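Local atomic coordinates of HD domain protein (Enterococcus faecalis, PDB entry 4LRL), a protein that probably hydrolyses deoxyribonucleoside triphosphates such as dGTP as a metal-binding HD-domain phosphohydrolase under allosteric control by nucleotides. Residues A356-T367 and I471-K479; T327-V335 and L343-K351. All coordinates share one frame; numbering follows the deposited sequence.

Interaction 1. Residues A356-T367 and I471-K479; sequences ATFTNEKESAAT and IHNGALVLK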
loop_
_atom_site.group_PDB
_atom_site.type_symbol
_atom_site.label_atom_id
_atom_site.label_comp_id
_atom_site.label_asym_id
_atom_site.label_seq_id
_atom_site.Cartn_x
_atom_site.Cartn_y
_atom_site.Cartn_z
ATOM N N ALA C 356 4.352 -14.249 32.013
ATOM C CA ALA C 356 5.317 -13.265 32.477
ATOM C C ALA C 356 6.698 -13.737 32.053
ATOM O O ALA C 356 6.989 -14.928 32.083
ATOM C CB ALA C 356 5.240 -13.110 34.004
ATOM N N THR C 357 7.548 -12.805 31.646
ATOM C CA THR C 357 8.923 -13.157 31.291
ATOM C C THR C 357 9.765 -13.410 32.533
ATOM O O THR C 357 9.420 -12.963 33.631
ATOM C CB THR C 357 9.599 -12.039 30.500
ATOM O OG1 THR C 357 9.517 -10.825 31.254
ATOM C CG2 THR C 357 8.922 -11.855 29.165
ATOM N N PHE C 358 10.853 -14.147 32.351
ATOM C CA PHE C 358 11.909 -14.257 33.352
ATOM C C PHE C 358 13.205 -14.504 32.590
ATOM O O PHE C 358 13.166 -14.986 31.461
ATOM C CB PHE C 358 11.613 -15.350 34.396
ATOM C CG PHE C 358 11.577 -16.738 33.839
ATOM C CD1 PHE C 358 12.717 -17.532 33.845
ATOM C CD2 PHE C 358 10.400 -17.260 33.317
ATOM C CE1 PHE C 358 12.685 -18.824 33.327
ATOM C CE2 PHE C 358 10.359 -18.550 32.795
ATOM C CZ PHE C 358 11.502 -19.335 32.806
ATOM N N THR C 359 14.344 -14.149 33.172
ATOM C CA THR C 359 15.590 -14.175 32.394
ATOM C C THR C 359 16.430 -15.435 32.592
ATOM O O THR C 359 17.074 -15.914 31.651
ATOM C CB THR C 359 16.458 -12.894 32.587
ATOM O OG1 THR C 359 16.307 -12.397 33.922
ATOM C CG2 THR C 359 16.040 -11.804 31.597
ATOM N N ASN C 360 16.399 -15.980 33.803
ATOM C CA ASN C 360 17.199 -17.145 34.130
ATOM C C ASN C 360 16.353 -18.198 34.834
ATOM O O ASN C 360 15.769 -17.942 35.891
ATOM C CB ASN C 360 18.402 -16.728 34.983
ATOM C CG ASN C 360 19.213 -17.910 35.490
ATOM O OD1 ASN C 360 19.038 -19.048 35.048
ATOM N ND2 ASN C 360 20.118 -17.637 36.425
ATOM N N GLU C 361 16.305 -19.380 34.225
ATOM C CA GLU C 361 15.543 -20.514 34.727
ATOM C C GLU C 361 16.035 -20.980 36.113
ATOM O O GLU C 361 15.241 -21.130 37.040
ATOM C CB GLU C 361 15.579 -21.648 33.690
ATOM C CG GLU C 361 15.178 -23.039 34.193
ATOM C CD GLU C 361 13.730 -23.381 33.903
ATOM O OE1 GLU C 361 12.908 -23.296 34.843
ATOM O OE2 GLU C 361 13.415 -23.732 32.739
ATOM N N LYS C 362 17.343 -21.183 36.244
ATOM C CA LYS C 362 17.941 -21.706 37.467
ATOM C C LYS C 362 17.616 -20.846 38.689
ATOM O O LYS C 362 17.340 -21.373 39.773
ATOM C CB LYS C 362 19.462 -21.824 37.305
ATOM C CG LYS C 362 20.025 -23.200 37.641
ATOM C CD LYS C 362 19.763 -24.180 36.492
ATOM C CE LYS C 362 19.814 -25.628 36.964
ATOM N NZ LYS C 362 19.222 -26.542 35.951
ATOM N N GLU C 363 17.651 -19.528 38.518
ATOM C CA GLU C 363 17.409 -18.638 39.642
ATOM C C GLU C 363 15.917 -18.419 39.887
ATOM O O GLU C 363 15.514 -18.114 41.004
ATOM C CB GLU C 363 18.184 -17.313 39.504
ATOM C CG GLU C 363 17.613 -16.304 38.508
ATOM C CD GLU C 363 18.362 -14.968 38.496
ATOM O OE1 GLU C 363 18.006 -14.108 37.663
ATOM O OE2 GLU C 363 19.298 -14.772 39.311
ATOM N N SER C 364 15.113 -18.601 38.844
ATOM C CA SER C 364 13.662 -18.429 38.921
ATOM C C SER C 364 12.940 -19.706 39.344
ATOM O O SER C 364 11.777 -19.657 39.737
ATOM C CB SER C 364 13.114 -17.973 37.564
ATOM O OG SER C 364 13.481 -16.635 37.272
ATOM N N ALA C 365 13.637 -20.835 39.251
ATOM C CA ALA C 365 13.041 -22.162 39.380
ATOM C C ALA C 365 12.226 -22.370 40.661
ATOM O O ALA C 365 11.075 -22.804 40.597
ATOM C CB ALA C 365 14.122 -23.237 39.241
ATOM N N ALA C 366 12.831 -22.074 41.815
ATOM C CA ALA C 366 12.148 -22.242 43.099
ATOM C C ALA C 366 10.903 -21.341 43.220
ATOM O O ALA C 366 9.905 -21.731 43.847
ATOM C CB ALA C 366 13.097 -22.006 44.250
ATOM N N THR C 367 10.966 -20.157 42.611
ATOM C CA THR C 367 9.853 -19.220 42.657
ATOM C C THR C 367 8.700 -19.714 41.798
ATOM O O THR C 367 7.538 -19.646 42.216
ATOM C CB THR C 367 10.282 -17.795 42.239
ATOM O OG1 THR C 367 11.111 -17.237 43.258
ATOM C CG2 THR C 367 9.078 -16.875 42.049
ATOM N N ILE C 471 4.193 -10.716 39.924
ATOM C CA ILE C 471 4.083 -10.318 38.518
ATOM C C ILE C 471 4.099 -8.803 38.403
ATOM O O ILE C 471 3.162 -8.129 38.834
ATOM C CB ILE C 471 2.795 -10.858 37.836
ATOM C CG1 ILE C 471 2.628 -12.369 38.053
ATOM C CG2 ILE C 471 2.773 -10.482 36.344
ATOM C CD1 ILE C 471 3.797 -13.220 37.574
ATOM N N HIS C 472 5.163 -8.281 37.798
ATOM C CA HIS C 472 5.410 -6.852 37.767
ATOM C C HIS C 472 6.057 -6.441 36.441
ATOM O O HIS C 472 7.092 -6.992 36.047
ATOM C CB HIS C 472 6.298 -6.470 38.957
ATOM C CG HIS C 472 6.387 -4.998 39.210
ATOM N ND1 HIS C 472 5.331 -4.263 39.707
ATOM C CD2 HIS C 472 7.414 -4.128 39.056
ATOM C CE1 HIS C 472 5.697 -2.999 39.830
ATOM N NE2 HIS C 472 6.956 -2.890 39.445
ATOM N N ASN C 473 5.445 -5.470 35.764
ATOM C CA ASN C 473 5.922 -4.980 34.462
ATOM C C ASN C 473 6.079 -6.103 33.425
ATOM O O ASN C 473 7.080 -6.162 32.710
ATOM C CB ASN C 473 7.240 -4.207 34.626
ATOM C CG ASN C 473 7.075 -2.933 35.425
ATOM O OD1 ASN C 473 5.968 -2.413 35.561
ATOM N ND2 ASN C 473 8.181 -2.413 35.949
ATOM N N GLY C 474 5.094 -7.003 33.378
ATOM C CA GLY C 474 5.134 -8.173 32.507
ATOM C C GLY C 474 6.193 -9.195 32.877
ATOM O O GLY C 474 6.396 -10.169 32.155
ATOM N N ALA C 475 6.862 -8.993 34.010
ATOM C CA ALA C 475 7.945 -9.881 34.417
ATOM C C ALA C 475 7.749 -10.512 35.793
ATOM O O ALA C 475 7.079 -9.966 36.678
ATOM C CB ALA C 475 9.285 -9.157 34.350
ATOM N N LEU C 476 8.342 -11.686 35.954
ATOM C CA LEU C 476 8.401 -12.357 37.237
ATOM C C LEU C 476 9.406 -11.610 38.097
ATOM O O LEU C 476 10.552 -11.421 37.679
ATOM C CB LEU C 476 8.898 -13.773 37.022
ATOM C CG LEU C 476 8.596 -14.822 38.072
ATOM C CD1 LEU C 476 7.512 -15.702 37.498
ATOM C CD2 LEU C 476 9.851 -15.623 38.330
ATOM N N VAL C 477 8.986 -11.155 39.276
ATOM C CA VAL C 477 9.925 -10.506 40.194
ATOM C C VAL C 477 10.387 -11.444 41.291
ATOM O O VAL C 477 9.576 -12.009 42.032
ATOM C CB VAL C 477 9.407 -9.172 40.829
ATOM C CG1 VAL C 477 9.627 -7.995 39.882
ATOM C CG2 VAL C 477 7.950 -9.275 41.296
ATOM N N LEU C 478 11.700 -11.612 41.368
ATOM C CA LEU C 478 12.318 -12.360 42.439
ATOM C C LEU C 478 12.488 -11.419 43.618
ATOM O O LEU C 478 12.992 -10.304 43.472
ATOM C CB LEU C 478 13.668 -12.928 41.990
ATOM C CG LEU C 478 13.692 -13.614 40.616
ATOM C CD1 LEU C 478 15.123 -13.965 40.236
ATOM C CD2 LEU C 478 12.786 -14.853 40.569
ATOM N N LYS C 479 12.037 -11.867 44.782
ATOM C CA LYS C 479 12.101 -11.072 45.991
ATOM C C LYS C 479 13.542 -11.016 46.483
ATOM O O LYS C 479 14.283 -11.996 46.371
ATOM C CB LYS C 479 11.195 -11.685 47.064
ATOM C CG LYS C 479 9.754 -11.916 46.619
ATOM C CD LYS C 479 8.811 -10.817 47.065
ATOM C CE LYS C 479 7.450 -10.994 46.420
ATOM N NZ LYS C 479 6.355 -10.482 47.284
HETATM O O HOH W 1 11.881 -11.700 35.605
HETATM O O HOH W 2 11.217 -14.741 45.016
#
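Thr357 O accepts from two groups. Leu476 N reaches it over 2.9 Å in an almost straight bond, with an N-H...O angle of 175°. A water adds a weak bond to Thr357 O and also donates to Leu476 O. Thr357 N in turn donates to Gly474 O at 2.9 Å, lying in the carbonyl plane. Thr357 thus bonds to the residues before and after Ala475, the pattern of a parallel bridge. It is a single bridge, with Thr357 CA and Ala475 CA 4.6 Å apart. It joins the C-terminal hairpin to strand 354-357, an outermost strand of a three-stranded antiparallel sheet. Ala356 bonds through its backbone to Phe442 of the next strand.

The hydroxyl of Thr357 sits between its backbone N and carbonyl carbon (chi1 55°). That rotation sets OG1 beside Ala475 CB at 3.5 Å and near Gly474 O. Gly474 belongs to the type I' turn of the hairpin, from His472 to Ala475. Ala356 CB points to the hairpin and meets Ile471 CD1.

Past the bridge the contact becomes apolar. Leu476 CB lies against Phe358 CB at 4.1 Å. Leu476 CD2 goes on to the helix that starts at Glu361 and meets Thr367 CG2 at 4.0 Å, the two side chains running past each other in opposite directions. Leu478 CD2 approaches Ser364 OG and Thr367 OG1. The Leu478 side chain crosses that of Glu363 at about a right angle, its CD1 3.8 Å from Glu363 CD. A second water links Thr367 OG1 to Lys479 N.

His472 points away from the contact, and its NE2 is hydrogen-bonded to Asp416 of the second subunit. Two backbone bonds thus pin the strand end at Thr357 to the hairpin, while Leu476 and Leu478 methyls pack on the helix.

Interaction 2. Residues T327-V335 and L343-K351; sequences TYFTQWMDV and LAKRFLMRK. With DGT (2'-deoxyguanosine-5'-triphosphate), chain R.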
loop_
_atom_site.group_PDB
_atom_site.type_symbol
_atom_site.label_atom_id
_atom_site.label_comp_id
_atom_site.label_asym_id
_atom_site.label_seq_id
_atom_site.Cartn_x
_atom_site.Cartn_y
_atom_site.Cartn_z
ATOM N N THR C 327 -13.365 -30.292 15.571
ATOM C CA THR C 327 -14.565 -31.115 15.686
ATOM C C THR C 327 -14.531 -31.984 16.954
ATOM O O THR C 327 -15.502 -32.038 17.713
ATOM C CB THR C 327 -14.780 -31.970 14.427
ATOM O OG1 THR C 327 -14.924 -31.108 13.288
ATOM C CG2 THR C 327 -16.036 -32.851 14.563
ATOM N N TYR C 328 -13.399 -32.634 17.194
ATOM C CA TYR C 328 -13.249 -33.447 18.388
ATOM C C TYR C 328 -13.259 -32.592 19.656
ATOM O O TYR C 328 -13.882 -32.985 20.652
ATOM C CB TYR C 328 -12.005 -34.345 18.313
ATOM C CG TYR C 328 -12.035 -35.396 17.213
ATOM C CD1 TYR C 328 -10.848 -35.949 16.723
ATOM C CD2 TYR C 328 -13.240 -35.835 16.658
ATOM C CE1 TYR C 328 -10.861 -36.917 15.715
ATOM C CE2 TYR C 328 -13.262 -36.800 15.643
ATOM C CZ TYR C 328 -12.067 -37.334 15.181
ATOM O OH TYR C 328 -12.072 -38.290 14.189
ATOM N N PHE C 329 -12.620 -31.418 19.612
ATOM C CA PHE C 329 -12.625 -30.499 20.770
ATOM C C PHE C 329 -14.046 -30.076 21.194
ATOM O O PHE C 329 -14.336 -29.974 22.386
ATOM C CB PHE C 329 -11.784 -29.243 20.510
ATOM C CG PHE C 329 -10.344 -29.518 20.161
ATOM C CD1 PHE C 329 -9.597 -28.557 19.495
ATOM C CD2 PHE C 329 -9.740 -30.736 20.479
ATOM C CE1 PHE C 329 -8.270 -28.795 19.162
ATOM C CE2 PHE C 329 -8.425 -30.980 20.146
ATOM C CZ PHE C 329 -7.683 -30.003 19.487
ATOM N N THR C 330 -14.917 -29.838 20.219
ATOM C CA THR C 330 -16.322 -29.543 20.489
ATOM C C THR C 330 -17.026 -30.676 21.252
ATOM O O THR C 330 -17.713 -30.412 22.236
ATOM C CB THR C 330 -17.076 -29.162 19.197
ATOM O OG1 THR C 330 -16.469 -27.992 18.637
ATOM C CG2 THR C 330 -18.560 -28.887 19.467
ATOM N N GLN C 331 -16.837 -31.926 20.822
ATOM C CA GLN C 331 -17.390 -33.066 21.568
ATOM C C GLN C 331 -16.777 -33.116 22.961
ATOM O O GLN C 331 -17.483 -33.338 23.938
ATOM C CB GLN C 331 -17.111 -34.406 20.888
ATOM C CG GLN C 331 -17.529 -34.563 19.428
ATOM C CD GLN C 331 -16.683 -35.635 18.738
ATOM O OE1 GLN C 331 -15.823 -36.264 19.372
ATOM N NE2 GLN C 331 -16.910 -35.840 17.441
ATOM N N TRP C 332 -15.464 -32.894 23.045
ATOM C CA TRP C 332 -14.730 -33.010 24.320
ATOM C C TRP C 332 -15.191 -32.037 25.397
ATOM O O TRP C 332 -15.016 -32.298 26.588
ATOM C CB TRP C 332 -13.212 -32.884 24.128
ATOM C CG TRP C 332 -12.598 -33.979 23.297
ATOM C CD1 TRP C 332 -13.210 -35.110 22.840
ATOM C CD2 TRP C 332 -11.236 -34.059 22.857
ATOM N NE1 TRP C 332 -12.324 -35.875 22.127
ATOM C CE2 TRP C 332 -11.103 -35.258 22.125
ATOM C CE3 TRP C 332 -10.112 -33.237 23.019
ATOM C CZ2 TRP C 332 -9.893 -35.655 21.542
ATOM C CZ3 TRP C 332 -8.904 -33.632 22.437
ATOM C CH2 TRP C 332 -8.808 -34.827 21.708
ATOM N N MET C 333 -15.776 -30.919 24.978
ATOM C CA MET C 333 -16.390 -29.979 25.915
ATOM C C MET C 333 -17.391 -30.675 26.845
ATOM O O MET C 333 -17.625 -30.212 27.957
ATOM C CB MET C 333 -17.048 -28.810 25.169
ATOM C CG MET C 333 -16.077 -27.671 24.815
ATOM S SD MET C 333 -16.836 -26.239 23.993
ATOM C CE MET C 333 -18.077 -25.754 25.200
ATOM N N ASP C 334 -17.945 -31.802 26.393
ATOM C CA ASP C 334 -18.986 -32.523 27.138
ATOM C C ASP C 334 -18.528 -33.843 27.787
ATOM O O ASP C 334 -19.336 -34.563 28.385
ATOM C CB ASP C 334 -20.203 -32.747 26.238
ATOM C CG ASP C 334 -20.755 -31.447 25.672
ATOM O OD1 ASP C 334 -20.731 -30.417 26.383
ATOM O OD2 ASP C 334 -21.209 -31.453 24.510
ATOM N N VAL C 335 -17.232 -34.139 27.673
ATOM C CA VAL C 335 -16.602 -35.305 28.303
ATOM C C VAL C 335 -16.465 -35.095 29.823
ATOM O O VAL C 335 -16.109 -34.002 30.257
ATOM C CB VAL C 335 -15.220 -35.594 27.632
ATOM C CG1 VAL C 335 -14.306 -36.456 28.521
ATOM C CG2 VAL C 335 -15.426 -36.258 26.273
ATOM N N LEU C 343 -10.210 -27.198 28.967
ATOM C CA LEU C 343 -9.156 -26.872 27.992
ATOM C C LEU C 343 -9.740 -26.801 26.582
ATOM O O LEU C 343 -9.417 -25.904 25.801
ATOM C CB LEU C 343 -8.000 -27.883 28.042
ATOM C CG LEU C 343 -7.111 -27.940 29.290
ATOM C CD1 LEU C 343 -6.087 -29.085 29.204
ATOM C CD2 LEU C 343 -6.399 -26.617 29.547
ATOM N N ALA C 344 -10.621 -27.746 26.270
ATOM C CA ALA C 344 -11.327 -27.732 25.002
ATOM C C ALA C 344 -12.108 -26.424 24.850
ATOM O O ALA C 344 -12.052 -25.799 23.791
ATOM C CB ALA C 344 -12.241 -28.932 24.885
ATOM N N LYS C 345 -12.804 -26.011 25.913
ATOM C CA LYS C 345 -13.543 -24.748 25.907
ATOM C C LYS C 345 -12.582 -23.559 25.737
ATOM O O LYS C 345 -12.849 -22.645 24.944
ATOM C CB LYS C 345 -14.417 -24.592 27.164
ATOM C CG LYS C 345 -15.394 -23.428 27.074
ATOM C CD LYS C 345 -16.590 -23.576 28.023
ATOM C CE LYS C 345 -17.778 -22.707 27.544
ATOM N NZ LYS C 345 -19.043 -22.853 28.354
ATOM N N ARG C 346 -11.456 -23.595 26.449
ATOM C CA ARG C 346 -10.480 -22.497 26.383
ATOM C C ARG C 346 -9.898 -22.299 24.992
ATOM O O ARG C 346 -9.637 -21.165 24.595
ATOM C CB ARG C 346 -9.381 -22.646 27.444
ATOM C CG ARG C 346 -9.933 -22.498 28.859
ATOM C CD ARG C 346 -8.930 -22.870 29.951
ATOM N NE ARG C 346 -8.482 -21.673 30.653
ATOM C CZ ARG C 346 -8.872 -21.315 31.868
ATOM N NH1 ARG C 346 -9.711 -22.072 32.560
ATOM N NH2 ARG C 346 -8.400 -20.203 32.405
ATOM N N PHE C 347 -9.728 -23.397 24.254
ATOM C CA PHE C 347 -9.241 -23.337 22.877
ATOM C C PHE C 347 -10.297 -22.921 21.861
ATOM O O PHE C 347 -10.009 -22.152 20.945
ATOM C CB PHE C 347 -8.614 -24.662 22.429
ATOM C CG PHE C 347 -7.863 -24.551 21.130
ATOM C CD1 PHE C 347 -6.553 -24.085 21.110
ATOM C CD2 PHE C 347 -8.474 -24.892 19.919
ATOM C CE1 PHE C 347 -5.856 -23.971 19.903
ATOM C CE2 PHE C 347 -7.786 -24.783 18.702
ATOM C CZ PHE C 347 -6.483 -24.322 18.692
ATOM N N LEU C 348 -11.511 -23.437 21.999
ATOM C CA LEU C 348 -12.583 -23.046 21.086
ATOM C C LEU C 348 -13.052 -21.613 21.312
ATOM O O LEU C 348 -13.379 -20.915 20.357
ATOM C CB LEU C 348 -13.761 -24.016 21.176
ATOM C CG LEU C 348 -13.489 -25.440 20.679
ATOM C CD1 LEU C 348 -14.579 -26.379 21.202
ATOM C CD2 LEU C 348 -13.351 -25.520 19.143
ATOM N N MET C 349 -13.066 -21.189 22.574
ATOM C CA MET C 349 -13.631 -19.889 22.981
ATOM C C MET C 349 -12.583 -18.761 23.153
ATOM O O MET C 349 -12.940 -17.628 23.503
ATOM C CB MET C 349 -14.458 -20.042 24.279
ATOM C CG MET C 349 -15.617 -21.060 24.234
ATOM S SD MET C 349 -16.410 -21.158 22.624
ATOM C CE MET C 349 -17.650 -22.436 22.876
ATOM N N ARG C 350 -11.307 -19.088 22.902
ATOM C CA ARG C 350 -10.171 -18.160 23.015
ATOM C C ARG C 350 -9.970 -17.634 24.436
ATOM O O ARG C 350 -10.324 -16.496 24.750
ATOM C CB ARG C 350 -10.261 -17.010 21.989
ATOM C CG ARG C 350 -8.976 -16.180 21.859
ATOM C CD ARG C 350 -9.178 -14.922 21.027
ATOM N NE ARG C 350 -7.953 -14.130 20.844
ATOM C CZ ARG C 350 -7.385 -13.351 21.772
ATOM N NH1 ARG C 350 -6.282 -12.680 21.481
ATOM N NH2 ARG C 350 -7.891 -13.254 22.998
ATOM N N LYS C 351 -9.401 -18.479 25.291
ATOM C CA LYS C 351 -9.071 -18.095 26.662
ATOM C C LYS C 351 -7.607 -18.402 26.867
ATOM O O LYS C 351 -7.276 -19.394 27.514
ATOM C CB LYS C 351 -9.887 -18.878 27.701
ATOM C CG LYS C 351 -11.384 -18.945 27.461
ATOM C CD LYS C 351 -12.039 -17.622 27.681
ATOM C CE LYS C 351 -13.560 -17.762 27.646
ATOM N NZ LYS C 351 -14.191 -16.423 27.537
HETATM P PG DGT R . -5.933 -7.703 28.036
HETATM O O1G DGT R . -5.152 -6.503 27.529
HETATM O O2G DGT R . -5.839 -7.898 29.543
HETATM O O3G DGT R . -7.339 -7.816 27.468
HETATM O O3B DGT R . -5.210 -9.031 27.464
HETATM P PB DGT R . -4.130 -9.003 26.284
HETATM O O1B DGT R . -2.771 -9.278 26.871
HETATM O O2B DGT R . -4.346 -7.786 25.419
HETATM O O3A DGT R . -4.554 -10.294 25.434
HETATM P PA DGT R . -5.835 -10.414 24.477
HETATM O O1A DGT R . -6.382 -11.798 24.686
HETATM O O2A DGT R . -6.770 -9.252 24.565
HETATM O "O5'" DGT R . -5.171 -10.417 23.007
HETATM C "C5'" DGT R . -4.193 -9.473 22.584
HETATM C "C4'" DGT R . -4.544 -8.935 21.198
HETATM O "O4'" DGT R . -5.011 -9.950 20.294
HETATM C "C3'" DGT R . -5.706 -7.955 21.278
HETATM O "O3'" DGT R . -5.307 -6.668 21.782
HETATM C "C2'" DGT R . -6.242 -7.955 19.851
HETATM C "C1'" DGT R . -5.854 -9.333 19.311
HETATM N N9 DGT R . -7.041 -10.180 19.035
HETATM C C8 DGT R . -7.293 -10.802 17.865
HETATM N N7 DGT R . -8.451 -11.516 17.908
HETATM C C5 DGT R . -8.959 -11.352 19.143
HETATM C C6 DGT R . -10.172 -11.808 19.879
HETATM O O6 DGT R . -11.032 -12.555 19.373
HETATM N N1 DGT R . -10.331 -11.418 21.137
HETATM C C2 DGT R . -9.462 -10.614 21.761
HETATM N N2 DGT R . -9.738 -10.281 23.038
HETATM N N3 DGT R . -8.327 -10.152 21.170
HETATM C C4 DGT R . -8.030 -10.476 19.878
#
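Phe329 turns the edge of its ring toward the face of Phe347. The pair is an offset edge-to-face stack, with ring planes at 80° and centroids 5.6 Å apart. The nearest ring atoms are Phe329 CD1 and Phe347 CD2. Phe78 makes another edge-to-face pair with Phe347. A second flat group, the guanidinium of Arg350, lies with one face over the base of the bound dGTP, and the alpha phosphorus is in plane at its edge. Arg350 NH2 donates to O1A of dGTP at 2.7 Å, and NH1 donates to O5' at 2.9 Å. The side chain is extended from CG to NE, which carries the charged end out to the nucleotide. Arg350 NE donates to Phe78 O, and this bond should help fix the rotation of the group. Lys354 and Lys446 also bond to the dGTP, as do Lys38, Asn60, Gln65 and Arg68 of the third subunit. The nucleotide is thus held where two subunits meet, by residues other than the nickel ligands of the HD domain, consistent with a regulatory site.

Between the two helices the contact is apolar. Ala344 CB sits against the backbone of the other helix, 3.4 Å from Phe329 O. It also touches Trp332 CB and Met333 CG. Leu348 CD1 touches both Thr330 OG1 and Met333 SD, at 3.6 Å from each. Met333 bends at chi3 (58°), and its CE lies 3.9 Å from Lys345 CE, across the extended lysine chain. Met349 CE comes up to Met333 SD.

The axes of helices 327-332 and 343-348 pass 8.5 Å apart at a crossing angle of -131°. The aromatic side packs on Leu279 and Leu282 of helix 270-291. The third subunit touches other residues: its Arg69 bonds to Leu348 O, and Thr330 packs on its Lys319.

In the fold
From the N terminus the chain first meets interaction 2. It closes a short loop, packing helix 322-332 against the next helix, 338-348. Arg350 lies near the end of this contact. The chain then enters strand 354-357, whose first residue, Lys354, also binds dGTP. Interaction 1 opens on this strand. It closes a much longer loop, with 103 residues between its segments. The two contacts are in series, so neither nests in nor crosses the other. The nearest atoms of interactions 1 and 2 are about 13 Å apart. Interaction 2 joins two successive helices; interaction 1 brings the C-terminal hairpin back to the strand that follows them and to the start of helix 361-377.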